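Local structure of protein ten1 (3KF6) at residues S45-D57 with K72-R84. The protein binds single-stranded telomeric DNA, interacts with Stn1 and is required for telomere maintenance. Numbering follows the deposited sequence.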
loop_
_atom_site.group_PDB
_atom_site.type_symbol
_atom_site.label_atom_id
_atom_site.label_comp_id
_atom_site.label_asym_id
_atom_site.label_seq_id
_atom_site.Cartn_x
_atom_site.Cartn_y
_atom_site.Cartn_z
ATOM N N SER B 45 -5.890 -10.047 21.410
ATOM C CA SER B 45 -6.180 -10.786 20.184
ATOM C C SER B 45 -4.958 -11.510 19.648
ATOM O O SER B 45 -3.825 -11.143 19.943
ATOM C CB SER B 45 -6.700 -9.848 19.096
ATOM O OG SER B 45 -5.742 -8.851 18.782
ATOM N N SER B 46 -5.200 -12.539 18.850
ATOM C CA SER B 46 -4.117 -13.308 18.266
ATOM C C SER B 46 -4.537 -13.944 16.952
ATOM O O SER B 46 -5.725 -14.036 16.633
ATOM C CB SER B 46 -3.655 -14.396 19.238
ATOM O OG SER B 46 -4.699 -15.311 19.501
ATOM N N VAL B 47 -3.546 -14.369 16.183
ATOM C CA VAL B 47 -3.801 -15.014 14.908
ATOM C C VAL B 47 -2.651 -15.950 14.586
ATOM O O VAL B 47 -1.495 -15.671 14.916
ATOM C CB VAL B 47 -3.956 -13.979 13.758
ATOM C CG1 VAL B 47 -2.692 -13.165 13.614
ATOM C CG2 VAL B 47 -4.276 -14.688 12.450
ATOM N N THR B 48 -2.979 -17.072 13.962
ATOM C CA THR B 48 -1.983 -18.051 13.570
ATOM C C THR B 48 -1.631 -17.787 12.110
ATOM O O THR B 48 -2.503 -17.792 11.240
ATOM C CB THR B 48 -2.528 -19.482 13.734
ATOM O OG1 THR B 48 -2.638 -19.785 15.129
ATOM C CG2 THR B 48 -1.610 -20.491 13.059
ATOM N N CYS B 49 -0.352 -17.546 11.856
ATOM C CA CYS B 49 0.119 -17.256 10.510
ATOM C C CYS B 49 1.010 -18.360 9.962
ATOM O O CYS B 49 2.008 -18.727 10.579
ATOM C CB CYS B 49 0.886 -15.933 10.500
ATOM S SG CYS B 49 -0.098 -14.502 11.033
ATOM N N ASP B 50 0.638 -18.880 8.798
ATOM C CA ASP B 50 1.401 -19.936 8.144
ATOM C C ASP B 50 2.483 -19.285 7.292
ATOM O O ASP B 50 2.185 -18.628 6.298
ATOM C CB ASP B 50 0.481 -20.771 7.253
ATOM C CG ASP B 50 1.204 -21.929 6.581
ATOM O OD1 ASP B 50 2.365 -21.749 6.153
ATOM O OD2 ASP B 50 0.601 -23.016 6.466
ATOM N N VAL B 51 3.741 -19.470 7.679
ATOM C CA VAL B 51 4.855 -18.878 6.947
ATOM C C VAL B 51 5.747 -19.937 6.316
ATOM O O VAL B 51 6.884 -19.653 5.936
ATOM C CB VAL B 51 5.724 -17.996 7.872
ATOM C CG1 VAL B 51 4.923 -16.790 8.344
ATOM C CG2 VAL B 51 6.205 -18.816 9.069
ATOM N N THR B 52 5.220 -21.151 6.198
ATOM C CA THR B 52 5.958 -22.268 5.621
ATOM C C THR B 52 6.574 -21.969 4.253
ATOM O O THR B 52 7.702 -22.372 3.981
ATOM C CB THR B 52 5.056 -23.513 5.488
ATOM O OG1 THR B 52 4.531 -23.863 6.773
ATOM C CG2 THR B 52 5.848 -24.691 4.937
ATOM N N VAL B 53 5.842 -21.266 3.395
ATOM C CA VAL B 53 6.348 -20.953 2.062
ATOM C C VAL B 53 7.189 -19.680 2.019
ATOM O O VAL B 53 7.906 -19.434 1.050
ATOM C CB VAL B 53 5.204 -20.790 1.036
ATOM C CG1 VAL B 53 4.378 -22.071 0.959
ATOM C CG2 VAL B 53 4.326 -19.599 1.398
ATOM N N VAL B 54 7.108 -18.869 3.068
ATOM C CA VAL B 54 7.860 -17.618 3.106
ATOM C C VAL B 54 8.772 -17.523 4.332
ATOM O O VAL B 54 8.713 -16.561 5.098
ATOM C CB VAL B 54 6.891 -16.406 3.061
ATOM C CG1 VAL B 54 5.987 -16.414 4.285
ATOM C CG2 VAL B 54 7.677 -15.105 2.962
ATOM N N LEU B 55 9.625 -18.528 4.505
ATOM C CA LEU B 55 10.553 -18.550 5.632
ATOM C C LEU B 55 11.587 -17.431 5.546
ATOM O O LEU B 55 12.358 -17.358 4.592
ATOM C CB LEU B 55 11.270 -19.901 5.706
ATOM C CG LEU B 55 10.651 -20.986 6.594
ATOM C CD1 LEU B 55 9.204 -21.215 6.219
ATOM C CD2 LEU B 55 11.450 -22.272 6.447
ATOM N N PRO B 56 11.605 -16.537 6.548
ATOM C CA PRO B 56 12.554 -15.420 6.578
ATOM C C PRO B 56 13.995 -15.917 6.605
ATOM O O PRO B 56 14.289 -16.959 7.192
ATOM C CB PRO B 56 12.174 -14.683 7.860
ATOM C CG PRO B 56 10.706 -14.949 7.974
ATOM C CD PRO B 56 10.624 -16.417 7.640
ATOM N N ASP B 57 14.890 -15.168 5.972
ATOM C CA ASP B 57 16.297 -15.544 5.928
ATOM C C ASP B 57 17.067 -14.955 7.111
ATOM O O ASP B 57 18.300 -14.932 7.122
ATOM C CB ASP B 57 16.916 -15.092 4.602
ATOM C CG ASP B 57 16.833 -13.599 4.395
ATOM O OD1 ASP B 57 17.359 -13.117 3.369
ATOM O OD2 ASP B 57 16.240 -12.908 5.252
ATOM N N LYS B 72 -6.730 -14.779 4.365
ATOM C CA LYS B 72 -7.403 -15.499 5.435
ATOM C C LYS B 72 -7.776 -16.892 4.937
ATOM O O LYS B 72 -8.432 -17.030 3.903
ATOM C CB LYS B 72 -8.661 -14.738 5.868
ATOM C CG LYS B 72 -9.458 -15.401 6.984
ATOM C CD LYS B 72 -10.492 -14.430 7.544
ATOM C CE LYS B 72 -11.269 -15.017 8.714
ATOM N NZ LYS B 72 -12.279 -16.011 8.268
ATOM N N ARG B 73 -7.347 -17.916 5.671
ATOM C CA ARG B 73 -7.638 -19.306 5.317
ATOM C C ARG B 73 -8.981 -19.696 5.926
ATOM O O ARG B 73 -9.833 -20.296 5.269
ATOM C CB ARG B 73 -6.535 -20.223 5.853
ATOM C CG ARG B 73 -6.777 -21.701 5.603
ATOM C CD ARG B 73 -5.826 -22.568 6.415
ATOM N NE ARG B 73 -4.426 -22.376 6.047
ATOM C CZ ARG B 73 -3.414 -23.036 6.603
ATOM N NH1 ARG B 73 -3.650 -23.930 7.556
ATOM N NH2 ARG B 73 -2.170 -22.808 6.207
ATOM N N GLN B 74 -9.146 -19.347 7.196
ATOM C CA GLN B 74 -10.363 -19.592 7.961
ATOM C C GLN B 74 -10.185 -18.785 9.242
ATOM O O GLN B 74 -9.127 -18.187 9.450
ATOM C CB GLN B 74 -10.532 -21.087 8.272
ATOM C CG GLN B 74 -9.372 -21.716 9.012
ATOM C CD GLN B 74 -9.598 -23.178 9.334
ATOM O OE1 GLN B 74 -10.445 -23.519 10.159
ATOM N NE2 GLN B 74 -8.842 -24.053 8.679
ATOM N N ASP B 75 -11.197 -18.746 10.100
ATOM C CA ASP B 75 -11.068 -17.970 11.326
ATOM C C ASP B 75 -9.784 -18.306 12.079
ATOM O O ASP B 75 -9.441 -19.475 12.261
ATOM C CB ASP B 75 -12.273 -18.190 12.245
ATOM C CG ASP B 75 -13.553 -17.606 11.678
ATOM O OD1 ASP B 75 -13.513 -16.471 11.156
ATOM O OD2 ASP B 75 -14.602 -18.276 11.766
ATOM N N GLY B 76 -9.069 -17.262 12.491
ATOM C CA GLY B 76 -7.837 -17.431 13.242
ATOM C C GLY B 76 -6.594 -17.896 12.501
ATOM O O GLY B 76 -5.550 -18.084 13.125
ATOM N N ILE B 77 -6.680 -18.075 11.186
ATOM C CA ILE B 77 -5.518 -18.535 10.428
ATOM C C ILE B 77 -5.317 -17.744 9.138
ATOM O O ILE B 77 -6.242 -17.567 8.345
ATOM C CB ILE B 77 -5.639 -20.044 10.100
ATOM C CG1 ILE B 77 -4.300 -20.599 9.603
ATOM C CG2 ILE B 77 -6.717 -20.260 9.073
ATOM C CD1 ILE B 77 -3.923 -20.200 8.198
ATOM N N VAL B 78 -4.089 -17.279 8.937
ATOM C CA VAL B 78 -3.735 -16.494 7.764
ATOM C C VAL B 78 -2.542 -17.089 7.022
ATOM O O VAL B 78 -1.525 -17.425 7.634
ATOM C CB VAL B 78 -3.367 -15.040 8.160
ATOM C CG1 VAL B 78 -2.786 -14.307 6.959
ATOM C CG2 VAL B 78 -4.595 -14.307 8.696
ATOM N N ASP B 79 -2.674 -17.224 5.708
ATOM C CA ASP B 79 -1.588 -17.730 4.874
ATOM C C ASP B 79 -0.762 -16.513 4.467
ATOM O O ASP B 79 -1.227 -15.664 3.706
ATOM C CB ASP B 79 -2.139 -18.430 3.628
ATOM C CG ASP B 79 -2.572 -19.856 3.905
ATOM O OD1 ASP B 79 -1.719 -20.657 4.346
ATOM O OD2 ASP B 79 -3.757 -20.179 3.680
ATOM N N VAL B 80 0.463 -16.430 4.973
ATOM C CA VAL B 80 1.326 -15.288 4.689
ATOM C C VAL B 80 1.912 -15.214 3.286
ATOM O O VAL B 80 2.389 -16.211 2.741
ATOM C CB VAL B 80 2.491 -15.217 5.701
ATOM C CG1 VAL B 80 3.357 -14.000 5.412
ATOM C CG2 VAL B 80 1.938 -15.153 7.119
ATOM N N LEU B 81 1.882 -14.009 2.717
ATOM C CA LEU B 81 2.415 -13.750 1.384
ATOM C C LEU B 81 3.636 -12.835 1.468
ATOM O O LEU B 81 4.589 -12.975 0.701
ATOM C CB LEU B 81 1.347 -13.085 0.506
ATOM C CG LEU B 81 0.052 -13.873 0.287
ATOM C CD1 LEU B 81 -0.940 -13.019 -0.483
ATOM C CD2 LEU B 81 0.351 -15.157 -0.458
ATOM N N LEU B 82 3.597 -11.885 2.399
ATOM C CA LEU B 82 4.701 -10.953 2.587
ATOM C C LEU B 82 4.924 -10.657 4.063
ATOM O O LEU B 82 3.970 -10.526 4.826
ATOM C CB LEU B 82 4.421 -9.628 1.876
ATOM C CG LEU B 82 4.284 -9.598 0.353
ATOM C CD1 LEU B 82 3.823 -8.215 -0.072
ATOM C CD2 LEU B 82 5.614 -9.945 -0.297
ATOM N N ILE B 83 6.192 -10.545 4.456
ATOM C CA ILE B 83 6.543 -10.236 5.836
ATOM C C ILE B 83 7.621 -9.154 5.844
ATOM O O ILE B 83 8.571 -9.207 5.061
ATOM C CB ILE B 83 7.130 -11.457 6.581
ATOM C CG1 ILE B 83 6.211 -12.664 6.447
ATOM C CG2 ILE B 83 7.329 -11.116 8.057
ATOM C CD1 ILE B 83 6.810 -13.931 7.042
ATOM N N ARG B 84 7.473 -8.175 6.725
ATOM C CA ARG B 84 8.460 -7.105 6.848
ATOM C C ARG B 84 8.520 -6.677 8.305
ATOM O O ARG B 84 7.503 -6.647 8.988
ATOM C CB ARG B 84 8.081 -5.894 5.990
ATOM C CG ARG B 84 8.417 -6.006 4.505
ATOM C CD ARG B 84 9.928 -5.954 4.260
ATOM N NE ARG B 84 10.257 -5.844 2.840
ATOM C CZ ARG B 84 9.998 -6.781 1.935
ATOM N NH1 ARG B 84 9.404 -7.912 2.294
ATOM N NH2 ARG B 84 10.336 -6.589 0.666
#
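T48 and V78 are joined where strand 45-50 runs parallel to strand 77-80, the pairing that closes the OB-fold barrel of this Rpa3-like protein. T48 N gives to G76 O in the turn; three further backbone bonds join the strands, V78 N to T48 O, D50 N to V78 O and V80 N to D50 O. G76, at positive phi in the type II turn Q74-I77, suits the tight hairpin that starts the second strand.

The barrel side is apolar and tight. Branched valines fill it: V47 CG2 lies 3.8 Å from V78 CG2, and V80 CG2 packs 3.6 Å from both C49 CB and V51 CG1. Beyond the corner at L81, I83 sends its extended tip, CD1, to within 3.7 Å of V51 CG1 and also against V54, with P56 CG a looser neighbour; I68 and Y33 back this cluster.

The opposite face is polar and more exposed. R73 grips D79 side-on through NE and NH2, while I77 CD1 sits over one guanidinium face, offset toward its rim. A chi1 of -178° swings the D50 carboxylate out beside D79. Its OD1 accepts both T52 N, in an Asx turn, and T52 OG1; OD2, probably eased beside D79 by the shared arginine, meets R73 NH2 at 2.8 Å in a weak, bent bond.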